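PDB 2IRY: multifunctional non-homologous end joining DNA repair protein LigD from Mycobacterium tuberculosis, which probably works with Ku to repair DNA double-strand breaks by non-homologous end joining, its polymerase domain, the part present here, filling gaps with nucleotides before ligation. Local coordinates for residues Glu112-Gln117 with Ser237-Ala242; Val138-Pro143 with Gly179-Thr184; Pro172-Ser177 with Val254-Thr259. All coordinates share one frame; numbering follows the deposited sequence.

All three contacts are antiparallel strand pairings buried inside the primase-polymerase domain, and each touches the same dGTP. Contact 1 belongs to a four-stranded sheet, whereas contacts 2 and 3 share a mixed sheet in which strands 180-186 and 171-174 are neighbours; a probable hydrogen bond from Val-173 N to His-181 O ties them. Contact 2 is nested within the chain loop closed by contact 1. The chemistry follows position: contact 1 sets an imidazole and a threonine beside sugar and base, contact 2 brings a carboxylate and an imidazole to manganese and phosphates, and contact 3 reaches the gamma-phosphate through a serine just past its strand.

Contact 1. Residues Glu112-Gln117 with Ser237-Ala242; sequences EVHVPQ and SKTTIA. With DGT (2'-deoxyguanosine-5'-triphosphate), chain D.
Ile-241 lays its CD1 methyl over one face of the His-114 imidazole, 3.9 Å from the ring centroid and displaced toward the NE2 side, a CH-pi contact. The methyl gets there because CG1 stands opposite the backbone N (chi1 -168°) and the chain then bends at chi2, which also brings CD1 against the aliphatic part of Glu-112, whose side chain it meets at about a right angle. The edge of the same ring is held at both nitrogens. His-114 NE2 donates to Glu-112 OE1 at 2.8 Å; OE1 lies near the imidazole plane, while the N-H meets the carboxylate on the anti side, 31° out of its plane. ND1 is 2.7 Å from a water that donates to Thr-239 O. Arg-247, by a salt bridge, and Gly-248 N hold Glu-112 OE2, and OE1 in turn restrains the ring.

The backbones form an antiparallel ladder at the margin of a four-stranded sheet: His-114 and Ile-241 are a non-hydrogen-bonded pair, and Val-115 and Thr-240, the adjoining hydrogen-bonded pair, exchange two bonds. Ala-242 N continues the ladder to Val-113 O at 2.8 Å. His-114 and Thr-239 correspond to substrate-binding positions inferred from relatives, and the bound dGTP agrees: its C5' lies at the edge of the His-114 ring, 3.8 Å from CE1, and Thr-239 OG1 is 3.0 Å from the guanine N7. On the other face of the sheet Thr-240 OG1 bonds to Gln-233. Beyond the ladder, Pro-116 and Thr-239 lie side by side, with Pro-116 CD 4.1 Å from Thr-239 CG2.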
loop_
_atom_site.group_PDB
_atom_site.type_symbol
_atom_site.label_atom_id
_atom_site.label_comp_id
_atom_site.label_asym_id
_atom_site.label_seq_id
_atom_site.Cartn_x
_atom_site.Cartn_y
_atom_site.Cartn_z
ATOM N N GLU A 112 9.630 3.289 0.574
ATOM C CA GLU A 112 8.374 2.588 0.288
ATOM C C GLU A 112 8.199 1.355 1.169
ATOM O O GLU A 112 9.133 0.595 1.376
ATOM C CB GLU A 112 8.271 2.203 -1.195
ATOM C CG GLU A 112 8.054 3.372 -2.133
ATOM C CD GLU A 112 7.907 2.964 -3.597
ATOM O OE1 GLU A 112 8.008 1.751 -3.880
ATOM O OE2 GLU A 112 7.700 3.872 -4.463
ATOM N N VAL A 113 6.974 1.185 1.685
ATOM C CA VAL A 113 6.581 0.006 2.452
ATOM C C VAL A 113 5.464 -0.638 1.621
ATOM O O VAL A 113 4.508 0.054 1.226
ATOM C CB VAL A 113 6.004 0.387 3.838
ATOM C CG1 VAL A 113 5.441 -0.843 4.537
ATOM C CG2 VAL A 113 7.068 1.175 4.703
ATOM N N HIS A 114 5.599 -1.931 1.329
ATOM C CA HIS A 114 4.644 -2.670 0.481
ATOM C C HIS A 114 4.137 -3.873 1.296
ATOM O O HIS A 114 4.929 -4.494 1.992
ATOM C CB HIS A 114 5.313 -3.209 -0.776
ATOM C CG HIS A 114 5.830 -2.161 -1.717
ATOM N ND1 HIS A 114 5.268 -1.943 -2.962
ATOM C CD2 HIS A 114 6.876 -1.306 -1.618
ATOM C CE1 HIS A 114 5.953 -1.001 -3.590
ATOM N NE2 HIS A 114 6.926 -0.590 -2.797
ATOM N N VAL A 115 2.830 -4.134 1.274
ATOM C CA VAL A 115 2.224 -5.221 2.058
ATOM C C VAL A 115 1.215 -6.006 1.209
ATOM O O VAL A 115 0.605 -5.441 0.301
ATOM C CB VAL A 115 1.520 -4.728 3.391
ATOM C CG1 VAL A 115 2.536 -4.087 4.329
ATOM C CG2 VAL A 115 0.313 -3.769 3.103
ATOM N N PRO A 116 1.025 -7.309 1.513
ATOM C CA PRO A 116 -0.078 -8.018 0.877
ATOM C C PRO A 116 -1.408 -7.771 1.596
ATOM O O PRO A 116 -1.451 -7.051 2.601
ATOM C CB PRO A 116 0.338 -9.489 0.989
ATOM C CG PRO A 116 1.143 -9.518 2.329
ATOM C CD PRO A 116 1.839 -8.174 2.403
ATOM N N GLN A 117 -2.472 -8.393 1.089
ATOM C CA GLN A 117 -3.836 -8.161 1.563
ATOM C C GLN A 117 -4.267 -9.173 2.655
ATOM O O GLN A 117 -5.424 -9.153 3.121
ATOM C CB GLN A 117 -4.830 -8.117 0.351
ATOM C CG GLN A 117 -4.324 -7.202 -0.808
ATOM C CD GLN A 117 -3.762 -5.889 -0.285
ATOM O OE1 GLN A 117 -2.591 -5.529 -0.544
ATOM N NE2 GLN A 117 -4.556 -5.204 0.507
ATOM N N SER A 237 1.096 -14.048 -3.056
ATOM C CA SER A 237 2.518 -13.794 -3.317
ATOM C C SER A 237 2.761 -12.359 -3.802
ATOM O O SER A 237 3.918 -11.970 -3.991
ATOM C CB SER A 237 3.061 -14.788 -4.362
ATOM O OG SER A 237 2.542 -14.452 -5.638
ATOM N N LYS A 238 1.697 -11.580 -3.986
ATOM C CA LYS A 238 1.853 -10.158 -4.445
ATOM C C LYS A 238 1.792 -9.132 -3.310
ATOM O O LYS A 238 1.156 -9.370 -2.295
ATOM C CB LYS A 238 0.833 -9.792 -5.526
ATOM C CG LYS A 238 0.979 -10.560 -6.855
ATOM C CD LYS A 238 2.366 -10.363 -7.426
ATOM C CE LYS A 238 2.401 -10.544 -8.944
ATOM N NZ LYS A 238 2.047 -11.934 -9.323
ATOM N N THR A 239 2.470 -7.992 -3.484
ATOM C CA THR A 239 2.419 -6.913 -2.458
ATOM C C THR A 239 2.035 -5.619 -3.138
ATOM O O THR A 239 2.275 -5.451 -4.353
ATOM C CB THR A 239 3.769 -6.709 -1.711
ATOM O OG1 THR A 239 4.808 -6.358 -2.643
ATOM C CG2 THR A 239 4.145 -7.928 -1.024
ATOM N N THR A 240 1.452 -4.701 -2.361
ATOM C CA THR A 240 0.953 -3.423 -2.881
ATOM C C THR A 240 1.424 -2.328 -1.932
ATOM O O THR A 240 1.436 -2.523 -0.706
ATOM C CB THR A 240 -0.606 -3.473 -2.971
ATOM O OG1 THR A 240 -0.988 -4.463 -3.953
ATOM C CG2 THR A 240 -1.187 -2.130 -3.348
ATOM N N ILE A 241 1.816 -1.182 -2.495
ATOM C CA ILE A 241 2.235 -0.025 -1.690
ATOM C C ILE A 241 1.260 0.235 -0.533
ATOM O O ILE A 241 0.021 0.268 -0.726
ATOM C CB ILE A 241 2.396 1.246 -2.590
ATOM C CG1 ILE A 241 3.116 2.347 -1.808
ATOM C CG2 ILE A 241 1.017 1.698 -3.165
ATOM C CD1 ILE A 241 4.618 2.039 -1.646
ATOM N N ALA A 242 1.790 0.382 0.671
ATOM C CA ALA A 242 0.925 0.559 1.840
ATOM C C ALA A 242 0.315 1.944 1.844
ATOM O O ALA A 242 0.995 2.899 1.493
ATOM C CB ALA A 242 1.705 0.334 3.134
HETATM P PG DGT D . 0.821 3.300 -10.513
HETATM O O1G DGT D . 1.645 4.357 -11.200
HETATM O O2G DGT D . 0.493 2.144 -11.435
HETATM O O3G DGT D . -0.359 3.868 -9.753
HETATM O O3B DGT D . 1.787 2.720 -9.337
HETATM P PB DGT D . 1.500 1.408 -8.421
HETATM O O1B DGT D . 1.914 1.708 -7.003
HETATM O O2B DGT D . 0.112 0.854 -8.641
HETATM O O3A DGT D . 2.536 0.316 -9.037
HETATM P PA DGT D . 4.142 0.494 -8.944
HETATM O O1A DGT D . 4.811 -0.488 -9.878
HETATM O O2A DGT D . 4.467 1.960 -9.135
HETATM O "O5'" DGT D . 4.443 0.032 -7.412
HETATM C "C5'" DGT D . 4.206 -1.315 -6.957
HETATM C "C4'" DGT D . 4.356 -2.355 -8.071
HETATM O "O4'" DGT D . 5.638 -2.987 -8.019
HETATM C "C3'" DGT D . 3.312 -3.455 -8.048
HETATM O "O3'" DGT D . 2.276 -3.151 -8.982
HETATM C "C2'" DGT D . 4.055 -4.712 -8.466
HETATM C "C1'" DGT D . 5.536 -4.377 -8.312
HETATM N N9 DGT D . 6.144 -5.103 -7.172
HETATM C C8 DGT D . 5.567 -5.295 -5.972
HETATM N N7 DGT D . 6.367 -5.987 -5.128
HETATM C C5 DGT D . 7.497 -6.248 -5.802
HETATM C C6 DGT D . 8.767 -6.944 -5.494
HETATM O O6 DGT D . 8.929 -7.450 -4.370
HETATM N N1 DGT D . 9.712 -7.007 -6.448
HETATM C C2 DGT D . 9.529 -6.457 -7.672
HETATM N N2 DGT D . 10.526 -6.554 -8.582
HETATM N N3 DGT D . 8.389 -5.794 -8.026
HETATM C C4 DGT D . 7.357 -5.663 -7.148
HETATM O O HOH W 1 4.182 -3.650 -4.708
#

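Contact 2. Residues Val138-Pro143 with Gly179-Thr184; sequences VFDLDP and GLHLYT. With MN (manganese (II) ion), chain C; DGT (2'-deoxyguanosine-5'-triphosphate), chain D.
Asp-140 and His-181 stand side by side on one face of an antiparallel strand pair, pointing the same way, with the carboxylate turned 82° against the imidazole. Asp-140 OD1 lies near the ring plane at its edge, 3.2 Å from His-181 CD2. Farther along this face, Val-138 CG2 rests over the Tyr-183 ring, 3.9 Å from its centroid.

The tightly packed side is the opposite face, where Phe-139, Leu-141, Leu-180 and Leu-182 make an apolar layer. Leu-141 and Leu-182 slant across each other, Leu-141 CD2 reaching within 3.9 Å of Leu-182 CD1, and helix 149-164 packs on all four side chains. Four backbone hydrogen bonds, two in each of the pairs Phe-139 with Leu-182 and Leu-141 with Leu-180, lock the strands between the faces.

The looser side is the Asp-140 and His-181 face near the end of the pair, where Asp-142 is partly exposed and water and ligand take over from protein atoms. Placed opposite its own backbone N (chi1 177°), the Asp-140 carboxylate turns OD1 to the manganese ion at 2.5 Å, with OD2 a longer 2.7 Å away. Two waters and the gamma-phosphate O2G, 2.1 Å from the metal, are further ligands. His-181 NE2 donates to O2B of the beta-phosphate at 2.7 Å, and Gly-179 N makes a weak bond to O3G. One manganese is bound, Asp-142 OD1 standing 3.2 Å from it, longer than a bond; the Asp-140 and Asp-142 pair, with Asp-230 nearby, nevertheless fits the two-metal polymerase site inferred for this domain and characteristic of the archaeo-eukaryotic primase superfamily.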
loop_
_atom_site.group_PDB
_atom_site.type_symbol
_atom_site.label_atom_id
_atom_site.label_comp_id
_atom_site.label_asym_id
_atom_site.label_seq_id
_atom_site.Cartn_x
_atom_site.Cartn_y
_atom_site.Cartn_z
ATOM N N VAL A 138 -7.914 -5.573 -2.868
ATOM C CA VAL A 138 -7.338 -4.360 -3.498
ATOM C C VAL A 138 -7.501 -4.476 -5.029
ATOM O O VAL A 138 -7.303 -5.554 -5.609
ATOM C CB VAL A 138 -5.843 -4.104 -3.139
ATOM C CG1 VAL A 138 -4.940 -5.164 -3.744
ATOM C CG2 VAL A 138 -5.413 -2.725 -3.606
ATOM N N PHE A 139 -7.916 -3.369 -5.648
ATOM C CA PHE A 139 -7.908 -3.222 -7.092
ATOM C C PHE A 139 -6.912 -2.127 -7.444
ATOM O O PHE A 139 -6.875 -1.079 -6.791
ATOM C CB PHE A 139 -9.299 -2.842 -7.595
ATOM C CG PHE A 139 -10.328 -3.900 -7.356
ATOM C CD1 PHE A 139 -10.564 -4.868 -8.326
ATOM C CD2 PHE A 139 -11.057 -3.940 -6.152
ATOM C CE1 PHE A 139 -11.536 -5.898 -8.113
ATOM C CE2 PHE A 139 -12.014 -4.964 -5.928
ATOM C CZ PHE A 139 -12.252 -5.932 -6.915
ATOM N N ASP A 140 -6.088 -2.374 -8.455
ATOM C CA ASP A 140 -5.179 -1.360 -8.918
ATOM C C ASP A 140 -5.719 -0.861 -10.251
ATOM O O ASP A 140 -5.768 -1.609 -11.223
ATOM C CB ASP A 140 -3.778 -1.940 -9.034
ATOM C CG ASP A 140 -2.785 -0.969 -9.579
ATOM O OD1 ASP A 140 -3.098 0.222 -9.807
ATOM O OD2 ASP A 140 -1.647 -1.423 -9.797
ATOM N N LEU A 141 -6.185 0.386 -10.262
ATOM C CA LEU A 141 -6.704 0.976 -11.486
ATOM C C LEU A 141 -5.600 1.779 -12.166
ATOM O O LEU A 141 -5.153 2.839 -11.662
ATOM C CB LEU A 141 -7.944 1.835 -11.196
ATOM C CG LEU A 141 -9.296 1.130 -10.982
ATOM C CD1 LEU A 141 -9.255 -0.004 -9.931
ATOM C CD2 LEU A 141 -10.372 2.153 -10.620
ATOM N N ASP A 142 -5.143 1.249 -13.296
ATOM C CA ASP A 142 -4.022 1.803 -14.035
ATOM C C ASP A 142 -4.543 2.411 -15.329
ATOM O O ASP A 142 -4.997 1.677 -16.218
ATOM C CB ASP A 142 -2.991 0.714 -14.352
ATOM C CG ASP A 142 -1.630 1.287 -14.731
ATOM O OD1 ASP A 142 -1.085 2.149 -13.989
ATOM O OD2 ASP A 142 -1.086 0.860 -15.770
ATOM N N PRO A 143 -4.511 3.756 -15.429
ATOM C CA PRO A 143 -4.998 4.410 -16.636
ATOM C C PRO A 143 -4.067 4.171 -17.819
ATOM O O PRO A 143 -2.840 4.322 -17.704
ATOM C CB PRO A 143 -5.040 5.891 -16.249
ATOM C CG PRO A 143 -3.999 6.029 -15.161
ATOM C CD PRO A 143 -4.032 4.724 -14.417
ATOM N N GLY A 179 -1.655 5.995 -10.803
ATOM C CA GLY A 179 -2.989 5.427 -10.737
ATOM C C GLY A 179 -3.676 5.498 -9.387
ATOM O O GLY A 179 -3.366 6.357 -8.550
ATOM N N LEU A 180 -4.645 4.596 -9.225
ATOM C CA LEU A 180 -5.611 4.659 -8.176
ATOM C C LEU A 180 -5.817 3.249 -7.626
ATOM O O LEU A 180 -6.071 2.346 -8.393
ATOM C CB LEU A 180 -6.938 5.160 -8.793
ATOM C CG LEU A 180 -8.191 5.411 -7.960
ATOM C CD1 LEU A 180 -7.898 6.314 -6.740
ATOM C CD2 LEU A 180 -9.221 6.056 -8.878
ATOM N N HIS A 181 -5.716 3.087 -6.313
ATOM C CA HIS A 181 -5.997 1.825 -5.652
ATOM C C HIS A 181 -7.319 1.907 -4.876
ATOM O O HIS A 181 -7.646 2.961 -4.262
ATOM C CB HIS A 181 -4.838 1.431 -4.716
ATOM C CG HIS A 181 -3.529 1.281 -5.427
ATOM N ND1 HIS A 181 -2.315 1.322 -4.784
ATOM C CD2 HIS A 181 -3.251 1.116 -6.746
ATOM C CE1 HIS A 181 -1.347 1.136 -5.664
ATOM N NE2 HIS A 181 -1.884 1.018 -6.860
ATOM N N LEU A 182 -8.074 0.802 -4.930
ATOM C CA LEU A 182 -9.348 0.679 -4.219
ATOM C C LEU A 182 -9.276 -0.513 -3.274
ATOM O O LEU A 182 -8.924 -1.633 -3.707
ATOM C CB LEU A 182 -10.536 0.478 -5.186
ATOM C CG LEU A 182 -10.719 1.491 -6.318
ATOM C CD1 LEU A 182 -11.935 1.144 -7.175
ATOM C CD2 LEU A 182 -10.878 2.940 -5.762
ATOM N N TYR A 183 -9.582 -0.262 -2.001
ATOM C CA TYR A 183 -9.578 -1.292 -0.964
ATOM C C TYR A 183 -10.996 -1.536 -0.453
ATOM O O TYR A 183 -11.768 -0.593 -0.283
ATOM C CB TYR A 183 -8.737 -0.835 0.232
ATOM C CG TYR A 183 -7.244 -0.798 -0.016
ATOM C CD1 TYR A 183 -6.452 -1.953 0.136
ATOM C CD2 TYR A 183 -6.612 0.407 -0.380
ATOM C CE1 TYR A 183 -5.070 -1.904 -0.090
ATOM C CE2 TYR A 183 -5.222 0.470 -0.596
ATOM C CZ TYR A 183 -4.461 -0.687 -0.452
ATOM O OH TYR A 183 -3.098 -0.637 -0.685
ATOM N N THR A 184 -11.311 -2.786 -0.161
ATOM C CA THR A 184 -12.604 -3.111 0.439
ATOM C C THR A 184 -12.405 -4.206 1.492
ATOM O O THR A 184 -11.841 -5.250 1.185
ATOM C CB THR A 184 -13.641 -3.532 -0.621
ATOM O OG1 THR A 184 -14.818 -4.034 0.031
ATOM C CG2 THR A 184 -13.111 -4.581 -1.518
HETATM MN MN MN C . -1.079 0.820 -11.109
HETATM P PG DGT D . 0.821 3.300 -10.513
HETATM O O1G DGT D . 1.645 4.357 -11.200
HETATM O O2G DGT D . 0.493 2.144 -11.435
HETATM O O3G DGT D . -0.359 3.868 -9.753
HETATM O O3B DGT D . 1.787 2.720 -9.337
HETATM P PB DGT D . 1.500 1.408 -8.421
HETATM O O1B DGT D . 1.914 1.708 -7.003
HETATM O O2B DGT D . 0.112 0.854 -8.641
HETATM O O3A DGT D . 2.536 0.316 -9.037
HETATM P PA DGT D . 4.142 0.494 -8.944
HETATM O O1A DGT D . 4.811 -0.488 -9.878
HETATM O O2A DGT D . 4.467 1.960 -9.135
HETATM O "O5'" DGT D . 4.443 0.032 -7.412
HETATM C "C5'" DGT D . 4.206 -1.315 -6.957
HETATM C "C4'" DGT D . 4.356 -2.355 -8.071
HETATM O "O4'" DGT D . 5.638 -2.987 -8.019
HETATM C "C3'" DGT D . 3.312 -3.455 -8.048
HETATM O "O3'" DGT D . 2.276 -3.151 -8.982
HETATM C "C2'" DGT D . 4.055 -4.712 -8.466
HETATM C "C1'" DGT D . 5.536 -4.377 -8.312
HETATM N N9 DGT D . 6.144 -5.103 -7.172
HETATM C C8 DGT D . 5.567 -5.295 -5.972
HETATM N N7 DGT D . 6.367 -5.987 -5.128
HETATM C C5 DGT D . 7.497 -6.248 -5.802
HETATM C C6 DGT D . 8.767 -6.944 -5.494
HETATM O O6 DGT D . 8.929 -7.450 -4.370
HETATM N N1 DGT D . 9.712 -7.007 -6.448
HETATM C C2 DGT D . 9.529 -6.457 -7.672
HETATM N N2 DGT D . 10.526 -6.554 -8.582
HETATM N N3 DGT D . 8.389 -5.794 -8.026
HETATM C C4 DGT D . 7.357 -5.663 -7.148
HETATM O O HOH W 2 0.441 -0.747 -10.878
HETATM O O HOH W 3 -2.361 2.582 -9.987
#

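Contact 3. Residues Pro172-Ser177 with Val254-Thr259; sequences PVTSGS and VAAPRT. With DGT (2'-deoxyguanosine-5'-triphosphate), chain D.
The flat guanidinium of Arg-258 meets Thr-174 at its edge: NH1 donates to Thr-174 OG1 at 3.0 Å, the oxygen lying only 3° out of the guanidinium plane. Bends at chi2 and chi3 (-58° and -72°) bring the guanidinium round so that NH1 reaches this hydroxyl. Nearer the backbone, Arg-258 CG lies 3.9 Å from Thr-174 CG2. NE forms a salt bridge with Glu-262, and NH1 also donates to Arg-269 O. Thr-174 OG1 has a further neighbour in a water, 2.8 Å away, that donates to Val-254 O.

Behind these side chains the backbones run antiparallel. Arg-258 N donates almost straight to Pro-172 O at 2.9 Å, and Ala-256 N bonds to Thr-174 O, while the return bond from Thr-174 N to Ala-256 O is weak. Val-173 emerges on the other face and lies against the neighbouring backbone, Val-173 CG1 being 3.5 Å from Ala-255 C. A water bridges Pro-172 O and Arg-258 O.

Past the strand, Gly-176 passes close to Val-254, its CA 3.4 Å from Val-254 O. Ser-175 OG accepts from Ser-177 N at 3.0 Å, closing an ST turn. The same Ser-175 OG donates to DGT O3G, on the gamma-phosphate, at 2.6 Å. The short strand pair thus anchors the start of loop 175-179, part of the run 175-181 inferred to bind the nucleotide in the polymerase site, a role with which the serine-phosphate bond agrees.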
loop_
_atom_site.group_PDB
_atom_site.type_symbol
_atom_site.label_atom_id
_atom_site.label_comp_id
_atom_site.label_asym_id
_atom_site.label_seq_id
_atom_site.Cartn_x
_atom_site.Cartn_y
_atom_site.Cartn_z
ATOM N N PRO A 172 -11.072 4.686 -1.638
ATOM C CA PRO A 172 -10.051 5.016 -2.645
ATOM C C PRO A 172 -8.742 5.586 -2.077
ATOM O O PRO A 172 -8.754 6.366 -1.129
ATOM C CB PRO A 172 -10.753 6.079 -3.502
ATOM C CG PRO A 172 -11.696 6.771 -2.542
ATOM C CD PRO A 172 -12.051 5.786 -1.455
ATOM N N VAL A 173 -7.632 5.224 -2.700
ATOM C CA VAL A 173 -6.321 5.695 -2.275
ATOM C C VAL A 173 -5.555 6.002 -3.569
ATOM O O VAL A 173 -5.190 5.082 -4.295
ATOM C CB VAL A 173 -5.542 4.586 -1.464
ATOM C CG1 VAL A 173 -4.146 5.049 -1.083
ATOM C CG2 VAL A 173 -6.297 4.120 -0.209
ATOM N N THR A 174 -5.260 7.270 -3.839
ATOM C CA THR A 174 -4.400 7.588 -4.992
ATOM C C THR A 174 -3.001 7.047 -4.681
ATOM O O THR A 174 -2.495 7.246 -3.583
ATOM C CB THR A 174 -4.378 9.109 -5.325
ATOM O OG1 THR A 174 -4.188 9.892 -4.125
ATOM C CG2 THR A 174 -5.719 9.512 -6.001
ATOM N N SER A 175 -2.401 6.347 -5.646
ATOM C CA SER A 175 -1.189 5.555 -5.379
ATOM C C SER A 175 0.076 6.344 -5.055
ATOM O O SER A 175 1.032 5.776 -4.481
ATOM C CB SER A 175 -0.904 4.614 -6.582
ATOM O OG SER A 175 -0.336 5.370 -7.659
ATOM N N GLY A 176 0.125 7.617 -5.452
ATOM C CA GLY A 176 1.357 8.417 -5.346
ATOM C C GLY A 176 2.180 8.381 -6.631
ATOM O O GLY A 176 3.163 9.137 -6.804
ATOM N N SER A 177 1.787 7.491 -7.536
ATOM C CA SER A 177 2.448 7.421 -8.832
ATOM C C SER A 177 1.493 7.872 -9.933
ATOM O O SER A 177 1.264 9.088 -10.063
ATOM C CB SER A 177 3.117 6.056 -9.080
ATOM O OG SER A 177 2.201 5.024 -8.821
ATOM N N VAL A 254 2.620 10.402 -1.942
ATOM C CA VAL A 254 2.189 9.403 -0.944
ATOM C C VAL A 254 0.999 8.594 -1.492
ATOM O O VAL A 254 0.172 9.138 -2.269
ATOM C CB VAL A 254 1.801 10.131 0.398
ATOM C CG1 VAL A 254 1.026 9.159 1.359
ATOM C CG2 VAL A 254 3.065 10.701 1.110
ATOM N N ALA A 255 0.927 7.318 -1.102
ATOM C CA ALA A 255 -0.277 6.509 -1.302
ATOM C C ALA A 255 -1.347 7.063 -0.327
ATOM O O ALA A 255 -1.442 6.644 0.848
ATOM C CB ALA A 255 0.040 5.037 -1.045
ATOM N N ALA A 256 -2.127 8.025 -0.818
ATOM C CA ALA A 256 -2.934 8.904 0.055
ATOM C C ALA A 256 -4.425 8.540 0.019
ATOM O O ALA A 256 -5.045 8.598 -1.059
ATOM C CB ALA A 256 -2.737 10.406 -0.358
ATOM N N PRO A 257 -5.030 8.195 1.190
ATOM C CA PRO A 257 -6.492 8.007 1.165
ATOM C C PRO A 257 -7.236 9.263 0.744
ATOM O O PRO A 257 -6.840 10.375 1.142
ATOM C CB PRO A 257 -6.858 7.657 2.630
ATOM C CG PRO A 257 -5.581 7.200 3.245
ATOM C CD PRO A 257 -4.446 7.924 2.521
ATOM N N ARG A 258 -8.293 9.076 -0.067
ATOM C CA ARG A 258 -9.151 10.182 -0.555
ATOM C C ARG A 258 -10.620 9.963 -0.205
ATOM O O ARG A 258 -11.037 8.847 0.095
ATOM C CB ARG A 258 -9.029 10.351 -2.089
ATOM C CG ARG A 258 -7.583 10.306 -2.641
ATOM C CD ARG A 258 -6.686 11.365 -2.017
ATOM N NE ARG A 258 -7.001 12.717 -2.489
ATOM C CZ ARG A 258 -6.381 13.307 -3.508
ATOM N NH1 ARG A 258 -5.424 12.679 -4.178
ATOM N NH2 ARG A 258 -6.725 14.531 -3.861
ATOM N N THR A 259 -11.414 11.031 -0.279
ATOM C CA THR A 259 -12.868 10.856 -0.290
ATOM C C THR A 259 -13.342 10.620 -1.735
ATOM O O THR A 259 -12.654 10.969 -2.700
ATOM C CB THR A 259 -13.598 12.078 0.280
ATOM O OG1 THR A 259 -13.396 13.173 -0.611
ATOM C CG2 THR A 259 -13.042 12.424 1.645
HETATM P PG DGT D . 0.821 3.300 -10.513
HETATM O O1G DGT D . 1.645 4.357 -11.200
HETATM O O2G DGT D . 0.493 2.144 -11.435
HETATM O O3G DGT D . -0.359 3.868 -9.753
HETATM O O3B DGT D . 1.787 2.720 -9.337
HETATM P PB DGT D . 1.500 1.408 -8.421
HETATM O O1B DGT D . 1.914 1.708 -7.003
HETATM O O2B DGT D . 0.112 0.854 -8.641
HETATM O O3A DGT D . 2.536 0.316 -9.037
HETATM P PA DGT D . 4.142 0.494 -8.944
HETATM O O1A DGT D . 4.811 -0.488 -9.878
HETATM O O2A DGT D . 4.467 1.960 -9.135
HETATM O "O5'" DGT D . 4.443 0.032 -7.412
HETATM C "C5'" DGT D . 4.206 -1.315 -6.957
HETATM C "C4'" DGT D . 4.356 -2.355 -8.071
HETATM O "O4'" DGT D . 5.638 -2.987 -8.019
HETATM C "C3'" DGT D . 3.312 -3.455 -8.048
HETATM O "O3'" DGT D . 2.276 -3.151 -8.982
HETATM C "C2'" DGT D . 4.055 -4.712 -8.466
HETATM C "C1'" DGT D . 5.536 -4.377 -8.312
HETATM N N9 DGT D . 6.144 -5.103 -7.172
HETATM C C8 DGT D . 5.567 -5.295 -5.972
HETATM N N7 DGT D . 6.367 -5.987 -5.128
HETATM C C5 DGT D . 7.497 -6.248 -5.802
HETATM C C6 DGT D . 8.767 -6.944 -5.494
HETATM O O6 DGT D . 8.929 -7.450 -4.370
HETATM N N1 DGT D . 9.712 -7.007 -6.448
HETATM C C2 DGT D . 9.529 -6.457 -7.672
HETATM N N2 DGT D . 10.526 -6.554 -8.582
HETATM N N3 DGT D . 8.389 -5.794 -8.026
HETATM C C4 DGT D . 7.357 -5.663 -7.148
HETATM O O HOH W 4 -10.090 6.486 1.365
HETATM O O HOH W 5 -1.489 10.569 -3.911
#